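Protein-L-isoaspartate(D-aspartate) O-methyltransferase (Sulfolobus tokodaii, PDB 1VBF) probably repairs damaged proteins by transferring a methyl group from S-adenosyl-L-methionine to L-isoaspartyl residues. Local coordinates at residues Glu18-Val23 with Ile81-Ala86; Ser26-Glu31 with Lys110-Tyr115. All blocks are in the same frame, centred on the assembly; numbering follows the deposited sequence.

Interaction 1: Glu18-Val23 with Ile81-Ala86; sequences EAFNKV and IGYYTA
V23, just beyond the end of helix 14-22, and Y83, in the first turn of helix 83-91, make the closely packed heart of this contact. V23 CG1 lies 3.8 Å from Y83 CE1 at an oblique approach to the ring and also reaches A86 CB at 4.1 Å. A branched valine fills the gap between a broad ring and a small methyl, and the small A86 leaves room for V23, so the end of helix 14-22 can come close to helix 83-91. The CG of Y83 stands anti to its backbone N (chi1 172°), which carries the ring away from its own helix and across to the other. Its hydroxyl ends beside F20, with OH 3.3 Å from F20 CD1, and F20 itself tucks inward against L56 and I60 of helix 56-65. The same OH donates to a water, 2.8 Å from the water oxygen, that lies in the plane of the ring at its edge; this water in turn donates to the carbonyl oxygens of F20 and V23, though its modelled distances to these are doubtfully short. Helix 83-91 follows the first strand of a Rossmann-like methyltransferase fold, and G82, at its N-cap with a positive phi of 81°, belongs to the glycine-rich loop that in relatives borders the S-adenosylmethionine site. A phenylalanine in place of Y83 would keep the ring against V23 but would probably leave F20 without its hydroxyl neighbour. By contrast, the outer face of helix 14-22, with E18, N21 and K22, is exposed, and K22 NZ makes a salt bridge with E90.

Interaction 2: Ser26-Glu31 with Lys110-Tyr115; sequences SLFLPE and KLLSYY
The ring of F28 meets L112 at its edge and a water over one face. L112 CD2 lies near the ring plane, 3.7 Å from F28 CE2, and the two side chains cross at about a right angle. The water oxygen sits 3.9 Å above the centre of that face; it donates to L111 O, 2.6 Å away, and weakly to L27 O, so it joins the two loops through their backbones. Y115 has a flat neighbour of its own: Y114 CD2 stands 3.4 Å over one face, offset toward the rim, while L112 O lies at the Y115 edge in plane.

F28 and L111 run past each other in opposite senses, with F28 CD2 4.2 Å from L111 CB. With its CG anti to the carbonyl carbon (chi1 -57°), F28 brings the CD2-CE2 side of its ring to L111 and L112. The methyl L111 CD2 comes instead to the carbonyl of L27, so the contact there is a side chain resting on main chain. L112 suits its buried place, its CD2 methyl filling in against the ring edge; L111 is partly exposed, and the exposed L27 takes part through its backbone.

Two type I turns, K110 to S113 and L112 to Y115, fold the loop that follows helix 102-109 and present L111 and L112 to F28. The F28 carbonyl is hydrogen-bonded by Y107 of that helix, and L112 packs on I118 and L120 of strand 118-122, the outermost strand on this side of the sheet within the chain.

In the fold
Both contacts lie on the same side of the chain's centre, about 10 Å apart between their own centres, and the start of helix 83-91, one side of interaction 1, is packed against F28 of interaction 2. All touching residues of interaction 1 are buried, whereas interaction 2 is partly open, with L27 at the surface. Interaction 1 joins the end of helix 14-22 to the first turn of helix 83-91; interaction 2 joins two loops. Each combines apolar side chains with a modelled water between carbonyls, doubtfully close in the first and weakly held at L27 in the second; a tyrosine hydroxyl joins only the first. K22 NZ is probably hydrogen-bonded to Y114 OH.

Interaction 1: Glu18-Val23 with Ile81-Ala86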
loop_
_atom_site.group_PDB
_atom_site.type_symbol
_atom_site.label_atom_id
_atom_site.label_comp_id
_atom_site.label_asym_id
_atom_site.label_seq_id
_atom_site.Cartn_x
_atom_site.Cartn_y
_atom_site.Cartn_z
ATOM N N GLU B 18 41.392 -21.464 1.467
ATOM C CA GLU B 18 42.156 -22.160 0.447
ATOM C C GLU B 18 41.299 -22.666 -0.684
ATOM O O GLU B 18 41.677 -22.509 -1.844
ATOM C CB GLU B 18 42.955 -23.295 1.070
ATOM C CG GLU B 18 43.878 -22.761 2.112
ATOM C CD GLU B 18 44.747 -23.814 2.709
ATOM O OE1 GLU B 18 44.212 -24.875 3.123
ATOM O OE2 GLU B 18 45.974 -23.568 2.774
ATOM N N ALA B 19 40.156 -23.271 -0.352
ATOM C CA ALA B 19 39.226 -23.760 -1.367
ATOM C C ALA B 19 38.772 -22.573 -2.258
ATOM O O ALA B 19 38.767 -22.662 -3.490
ATOM C CB ALA B 19 38.042 -24.415 -0.692
ATOM N N PHE B 20 38.426 -21.451 -1.622
ATOM C CA PHE B 20 37.990 -20.260 -2.338
ATOM C C PHE B 20 39.045 -19.737 -3.316
ATOM O O PHE B 20 38.721 -19.276 -4.417
ATOM C CB PHE B 20 37.621 -19.134 -1.366
ATOM C CG PHE B 20 37.089 -17.900 -2.065
ATOM C CD1 PHE B 20 35.892 -17.949 -2.792
ATOM C CD2 PHE B 20 37.828 -16.722 -2.086
ATOM C CE1 PHE B 20 35.457 -16.861 -3.523
ATOM C CE2 PHE B 20 37.396 -15.632 -2.821
ATOM C CZ PHE B 20 36.216 -15.699 -3.538
ATOM N N ASN B 21 40.308 -19.784 -2.901
ATOM C CA ASN B 21 41.357 -19.313 -3.766
ATOM C C ASN B 21 41.576 -20.243 -4.955
ATOM O O ASN B 21 41.761 -19.794 -6.081
ATOM C CB ASN B 21 42.665 -19.162 -3.011
ATOM C CG ASN B 21 43.570 -18.138 -3.655
ATOM O OD1 ASN B 21 43.938 -17.153 -3.032
ATOM N ND2 ASN B 21 43.916 -18.351 -4.907
ATOM N N LYS B 22 41.511 -21.543 -4.702
ATOM C CA LYS B 22 41.723 -22.561 -5.733
ATOM C C LYS B 22 40.618 -22.818 -6.803
ATOM O O LYS B 22 40.923 -22.872 -7.990
ATOM C CB LYS B 22 42.079 -23.874 -5.027
ATOM C CG LYS B 22 42.167 -25.069 -5.935
ATOM C CD LYS B 22 42.288 -26.336 -5.115
ATOM C CE LYS B 22 42.066 -27.576 -5.974
ATOM N NZ LYS B 22 42.196 -28.810 -5.148
ATOM N N VAL B 23 39.356 -22.975 -6.390
ATOM C CA VAL B 23 38.267 -23.255 -7.335
ATOM C C VAL B 23 37.932 -22.078 -8.256
ATOM O O VAL B 23 37.619 -20.980 -7.810
ATOM C CB VAL B 23 36.974 -23.727 -6.581
ATOM C CG1 VAL B 23 35.841 -23.980 -7.565
ATOM C CG2 VAL B 23 37.268 -25.001 -5.779
ATOM N N ILE B 81 24.407 -24.484 -9.862
ATOM C CA ILE B 81 25.516 -24.642 -10.797
ATOM C C ILE B 81 26.712 -25.396 -10.237
ATOM O O ILE B 81 27.725 -25.507 -10.896
ATOM C CB ILE B 81 26.002 -23.285 -11.328
ATOM C CG1 ILE B 81 26.687 -22.496 -10.209
ATOM C CG2 ILE B 81 24.836 -22.505 -11.893
ATOM C CD1 ILE B 81 27.354 -21.214 -10.688
ATOM N N GLY B 82 26.612 -25.894 -9.015
ATOM C CA GLY B 82 27.701 -26.676 -8.447
ATOM C C GLY B 82 28.905 -25.993 -7.839
ATOM O O GLY B 82 29.722 -26.667 -7.208
ATOM N N TYR B 83 29.032 -24.674 -8.007
ATOM C CA TYR B 83 30.168 -23.939 -7.445
ATOM C C TYR B 83 30.340 -24.025 -5.912
ATOM O O TYR B 83 31.452 -24.267 -5.407
ATOM C CB TYR B 83 30.097 -22.476 -7.846
ATOM C CG TYR B 83 31.136 -21.647 -7.148
ATOM C CD1 TYR B 83 32.482 -21.771 -7.474
ATOM C CD2 TYR B 83 30.791 -20.797 -6.113
ATOM C CE1 TYR B 83 33.489 -21.055 -6.771
ATOM C CE2 TYR B 83 31.784 -20.073 -5.387
ATOM C CZ TYR B 83 33.130 -20.206 -5.724
ATOM O OH TYR B 83 34.098 -19.490 -5.036
ATOM N N TYR B 84 29.267 -23.815 -5.159
ATOM C CA TYR B 84 29.422 -23.903 -3.715
ATOM C C TYR B 84 29.604 -25.370 -3.323
ATOM O O TYR B 84 30.188 -25.682 -2.273
ATOM C CB TYR B 84 28.219 -23.286 -2.972
ATOM C CG TYR B 84 28.049 -21.805 -3.214
ATOM C CD1 TYR B 84 27.011 -21.330 -3.996
ATOM C CD2 TYR B 84 28.968 -20.880 -2.710
ATOM C CE1 TYR B 84 26.882 -20.001 -4.283
ATOM C CE2 TYR B 84 28.845 -19.523 -2.993
ATOM C CZ TYR B 84 27.797 -19.097 -3.782
ATOM O OH TYR B 84 27.654 -17.764 -4.065
ATOM N N THR B 85 29.108 -26.262 -4.183
ATOM C CA THR B 85 29.224 -27.683 -3.928
ATOM C C THR B 85 30.718 -27.985 -3.999
ATOM O O THR B 85 31.277 -28.561 -3.066
ATOM C CB THR B 85 28.450 -28.511 -4.969
ATOM O OG1 THR B 85 27.215 -27.858 -5.274
ATOM C CG2 THR B 85 28.140 -29.907 -4.416
ATOM N N ALA B 86 31.369 -27.575 -5.088
ATOM C CA ALA B 86 32.815 -27.768 -5.227
ATOM C C ALA B 86 33.617 -27.273 -3.992
ATOM O O ALA B 86 34.425 -28.025 -3.452
ATOM C CB ALA B 86 33.323 -27.070 -6.486
HETATM O O HOH W 1 36.778 -19.688 -5.849
#

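Interaction 2: Ser26-Glu31 with Lys110-Tyr115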
loop_
_atom_site.group_PDB
_atom_site.type_symbol
_atom_site.label_atom_id
_atom_site.label_comp_id
_atom_site.label_asym_id
_atom_site.label_seq_id
_atom_site.Cartn_x
_atom_site.Cartn_y
_atom_site.Cartn_z
ATOM N N SER B 26 34.546 -19.264 -12.651
ATOM C CA SER B 26 34.083 -19.015 -14.006
ATOM C C SER B 26 33.809 -20.354 -14.705
ATOM O O SER B 26 33.118 -20.413 -15.737
ATOM C CB SER B 26 35.125 -18.211 -14.779
ATOM O OG SER B 26 36.364 -18.882 -14.757
ATOM N N LEU B 27 34.351 -21.426 -14.131
ATOM C CA LEU B 27 34.169 -22.766 -14.671
ATOM C C LEU B 27 32.766 -23.323 -14.410
ATOM O O LEU B 27 32.386 -24.359 -14.970
ATOM C CB LEU B 27 35.221 -23.722 -14.098
ATOM C CG LEU B 27 36.476 -24.067 -14.932
ATOM C CD1 LEU B 27 36.859 -22.945 -15.913
ATOM C CD2 LEU B 27 37.623 -24.358 -13.961
ATOM N N PHE B 28 31.986 -22.663 -13.564
ATOM C CA PHE B 28 30.656 -23.159 -13.321
ATOM C C PHE B 28 29.637 -22.183 -13.847
ATOM O O PHE B 28 28.439 -22.450 -13.790
ATOM C CB PHE B 28 30.424 -23.372 -11.847
ATOM C CG PHE B 28 31.404 -24.287 -11.207
ATOM C CD1 PHE B 28 32.704 -23.864 -10.963
ATOM C CD2 PHE B 28 31.013 -25.554 -10.779
ATOM C CE1 PHE B 28 33.608 -24.691 -10.298
ATOM C CE2 PHE B 28 31.908 -26.387 -10.114
ATOM C CZ PHE B 28 33.212 -25.950 -9.867
ATOM N N LEU B 29 30.113 -21.050 -14.358
ATOM C CA LEU B 29 29.232 -20.023 -14.907
ATOM C C LEU B 29 29.144 -20.082 -16.429
ATOM O O LEU B 29 30.140 -20.370 -17.096
ATOM C CB LEU B 29 29.723 -18.640 -14.475
ATOM C CG LEU B 29 29.583 -18.293 -12.990
ATOM C CD1 LEU B 29 30.375 -17.032 -12.691
ATOM C CD2 LEU B 29 28.106 -18.107 -12.610
ATOM N N PRO B 30 27.953 -19.805 -16.998
ATOM C CA PRO B 30 27.736 -19.825 -18.454
ATOM C C PRO B 30 28.608 -18.754 -19.112
ATOM O O PRO B 30 29.265 -17.972 -18.421
ATOM C CB PRO B 30 26.246 -19.485 -18.608
ATOM C CG PRO B 30 25.665 -19.744 -17.274
ATOM C CD PRO B 30 26.742 -19.349 -16.305
ATOM N N GLU B 31 28.590 -18.707 -20.439
ATOM C CA GLU B 31 29.370 -17.739 -21.205
ATOM C C GLU B 31 28.974 -16.294 -20.879
ATOM O O GLU B 31 29.816 -15.448 -20.551
ATOM C CB GLU B 31 29.157 -18.022 -22.696
ATOM C CG GLU B 31 29.823 -17.057 -23.679
ATOM C CD GLU B 31 31.327 -16.960 -23.477
ATOM O OE1 GLU B 31 31.906 -17.906 -22.872
ATOM O OE2 GLU B 31 31.921 -15.945 -23.931
ATOM N N LYS B 110 27.880 -32.544 -15.348
ATOM C CA LYS B 110 29.174 -32.527 -16.004
ATOM C C LYS B 110 30.260 -31.677 -15.305
ATOM O O LYS B 110 31.432 -32.034 -15.303
ATOM C CB LYS B 110 28.920 -32.032 -17.427
ATOM C CG LYS B 110 27.731 -31.040 -17.453
ATOM C CD LYS B 110 27.048 -30.876 -18.809
ATOM C CE LYS B 110 26.135 -32.050 -19.117
ATOM N NZ LYS B 110 25.394 -31.857 -20.399
ATOM N N LEU B 111 29.859 -30.571 -14.687
ATOM C CA LEU B 111 30.789 -29.658 -14.032
ATOM C C LEU B 111 31.482 -30.107 -12.752
ATOM O O LEU B 111 32.411 -29.441 -12.300
ATOM C CB LEU B 111 30.086 -28.329 -13.755
ATOM C CG LEU B 111 29.469 -27.620 -14.965
ATOM C CD1 LEU B 111 28.447 -26.574 -14.498
ATOM C CD2 LEU B 111 30.580 -26.999 -15.801
ATOM N N LEU B 112 31.049 -31.212 -12.154
ATOM C CA LEU B 112 31.671 -31.669 -10.909
ATOM C C LEU B 112 32.432 -32.995 -11.015
ATOM O O LEU B 112 32.755 -33.629 -10.000
ATOM C CB LEU B 112 30.605 -31.775 -9.827
ATOM C CG LEU B 112 30.079 -30.437 -9.319
ATOM C CD1 LEU B 112 28.925 -30.622 -8.330
ATOM C CD2 LEU B 112 31.235 -29.717 -8.656
ATOM N N SER B 113 32.730 -33.398 -12.248
ATOM C CA SER B 113 33.431 -34.652 -12.524
ATOM C C SER B 113 34.737 -34.793 -11.740
ATOM O O SER B 113 35.026 -35.845 -11.177
ATOM C CB SER B 113 33.703 -34.758 -14.021
ATOM O OG SER B 113 34.461 -33.647 -14.451
ATOM N N TYR B 114 35.520 -33.730 -11.709
ATOM C CA TYR B 114 36.782 -33.726 -10.986
ATOM C C TYR B 114 36.656 -34.174 -9.530
ATOM O O TYR B 114 37.655 -34.389 -8.845
ATOM C CB TYR B 114 37.364 -32.314 -11.018
ATOM C CG TYR B 114 38.450 -32.053 -9.997
ATOM C CD1 TYR B 114 39.728 -32.596 -10.146
ATOM C CD2 TYR B 114 38.206 -31.236 -8.887
ATOM C CE1 TYR B 114 40.746 -32.322 -9.211
ATOM C CE2 TYR B 114 39.207 -30.959 -7.947
ATOM C CZ TYR B 114 40.471 -31.499 -8.113
ATOM O OH TYR B 114 41.457 -31.216 -7.192
ATOM N N TYR B 115 35.437 -34.305 -9.034
ATOM C CA TYR B 115 35.292 -34.686 -7.639
ATOM C C TYR B 115 34.806 -36.109 -7.479
ATOM O O TYR B 115 34.023 -36.603 -8.290
ATOM C CB TYR B 115 34.335 -33.700 -6.931
ATOM C CG TYR B 115 34.878 -32.283 -6.808
ATOM C CD1 TYR B 115 35.715 -31.932 -5.746
ATOM C CD2 TYR B 115 34.625 -31.327 -7.797
ATOM C CE1 TYR B 115 36.297 -30.656 -5.672
ATOM C CE2 TYR B 115 35.203 -30.056 -7.746
ATOM C CZ TYR B 115 36.043 -29.724 -6.676
ATOM O OH TYR B 115 36.668 -28.495 -6.611
HETATM O O HOH W 2 33.174 -27.417 -13.690
#